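Local coordinates for SspB protein (Streptomyces clavuligerus, PDB 6JUF) that is probably a metal-dependent DNA nuclease belonging to a phosphorothioation-sensing bacterial defence system that protects against phages, at residues C175-K178 with M179-A183. Numbering follows the deposited sequence.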
loop_
_atom_site.group_PDB
_atom_site.type_symbol
_atom_site.label_atom_id
_atom_site.label_comp_id
_atom_site.label_asym_id
_atom_site.label_seq_id
_atom_site.Cartn_x
_atom_site.Cartn_y
_atom_site.Cartn_z
ATOM N N CYS B 175 -0.177 -15.112 -9.742
ATOM C CA CYS B 175 -0.576 -13.700 -9.525
ATOM C C CYS B 175 -1.573 -13.570 -8.389
ATOM O O CYS B 175 -1.492 -12.622 -7.581
ATOM C CB CYS B 175 -1.195 -13.154 -10.807
ATOM S SG CYS B 175 -1.307 -11.318 -10.712
ATOM N N ILE B 176 -2.532 -14.500 -8.311
ATOM C CA ILE B 176 -3.544 -14.492 -7.204
ATOM C C ILE B 176 -2.794 -14.591 -5.854
ATOM O O ILE B 176 -3.084 -13.853 -4.930
ATOM C CB ILE B 176 -4.505 -15.697 -7.365
ATOM C CG1 ILE B 176 -5.498 -15.441 -8.493
ATOM C CG2 ILE B 176 -5.267 -15.940 -6.050
ATOM C CD1 ILE B 176 -6.252 -16.656 -9.044
ATOM N N THR B 177 -1.782 -15.460 -5.773
ATOM C CA THR B 177 -1.018 -15.619 -4.521
ATOM C C THR B 177 -0.267 -14.327 -4.162
ATOM O O THR B 177 -0.377 -13.856 -3.032
ATOM C CB THR B 177 0.012 -16.751 -4.677
ATOM O OG1 THR B 177 -0.671 -17.913 -5.185
ATOM C CG2 THR B 177 0.629 -17.129 -3.346
ATOM N N LYS B 178 0.443 -13.731 -5.121
ATOM C CA LYS B 178 1.179 -12.485 -4.884
ATOM C C LYS B 178 0.249 -11.331 -4.482
ATOM O O LYS B 178 0.672 -10.444 -3.718
ATOM C CB LYS B 178 1.971 -12.066 -6.179
ATOM C CG LYS B 178 3.193 -12.940 -6.368
ATOM C CD LYS B 178 4.152 -12.361 -7.392
ATOM C CE LYS B 178 3.780 -12.766 -8.770
ATOM N NZ LYS B 178 4.731 -12.071 -9.669
ATOM N N MET B 179 -0.994 -11.359 -4.959
ATOM C CA MET B 179 -1.936 -10.268 -4.719
ATOM C C MET B 179 -2.462 -10.338 -3.272
ATOM O O MET B 179 -2.726 -9.296 -2.642
ATOM C CB MET B 179 -3.121 -10.373 -5.708
ATOM C CG MET B 179 -4.256 -9.346 -5.439
ATOM S SD MET B 179 -5.279 -9.294 -6.944
ATOM C CE MET B 179 -6.523 -8.163 -6.350
ATOM N N TYR B 180 -2.704 -11.562 -2.772
ATOM C CA TYR B 180 -3.417 -11.692 -1.493
ATOM C C TYR B 180 -2.633 -12.170 -0.260
ATOM O O TYR B 180 -3.124 -11.997 0.863
ATOM C CB TYR B 180 -4.647 -12.627 -1.642
ATOM C CG TYR B 180 -5.702 -12.114 -2.615
ATOM C CD1 TYR B 180 -6.548 -11.026 -2.245
ATOM C CD2 TYR B 180 -5.857 -12.658 -3.882
ATOM C CE1 TYR B 180 -7.493 -10.522 -3.164
ATOM C CE2 TYR B 180 -6.787 -12.156 -4.771
ATOM C CZ TYR B 180 -7.618 -11.111 -4.420
ATOM O OH TYR B 180 -8.554 -10.662 -5.316
ATOM N N VAL B 181 -1.491 -12.852 -0.424
ATOM C CA VAL B 181 -0.770 -13.430 0.712
ATOM C C VAL B 181 0.297 -12.439 1.238
ATOM O O VAL B 181 0.751 -11.537 0.514
ATOM C CB VAL B 181 -0.085 -14.811 0.394
ATOM C CG1 VAL B 181 -1.086 -15.761 -0.236
ATOM C CG2 VAL B 181 1.170 -14.646 -0.457
ATOM N N PRO B 182 0.667 -12.584 2.524
ATOM C CA PRO B 182 1.690 -11.666 3.056
ATOM C C PRO B 182 2.989 -11.757 2.288
ATOM O O PRO B 182 3.355 -12.843 1.804
ATOM C CB PRO B 182 1.879 -12.126 4.520
ATOM C CG PRO B 182 0.557 -12.830 4.856
ATOM C CD PRO B 182 0.102 -13.480 3.555
ATOM N N ALA B 183 3.659 -10.604 2.119
ATOM C CA ALA B 183 4.873 -10.531 1.327
ATOM C C ALA B 183 5.939 -11.522 1.834
ATOM O O ALA B 183 6.742 -12.026 1.090
ATOM C CB ALA B 183 5.418 -9.095 1.384
#
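Ile176 with Tyr180 and Thr177 with Val181 are paired one turn apart at the C-terminal end of helix 166-180, a buried local contact wedged between helix 129-137 and strands 208-211 and 218-221. The last turn is held by the main chain: Met179 N donates to Cys175 O (3.0 Å), Tyr180 N to Ile176 O, and Val181 N to Thr177 O along a straighter path (161° at the hydrogen). Val181 is the first residue to leave helical geometry, yet its N-H still closes the turn, and Pro182, which has no N-H to give, suits the exit. Lys178 O, within this turn, accepts from Arg203 NE instead. Beta-branched Thr177 turns its methyl CG2 toward Val181, 3.8 Å from Val181 CG1, because CG2 lies anti to its backbone N; this leaves OG1 beside that N, bonded back to Val173 O. Ile176 CG2, directed likewise, reaches Tyr180 CD2 at 4.0 Å. On one face of the Tyr180 ring, Met179 CG sits 3.8 Å above the plane, over its centre, while Phe135 meets the ring edge-to-face. With the carbonyls of Cys175 to Lys178 and Thr177 OG1 satisfied, methyl, methylene and ring surfaces can fill the interior.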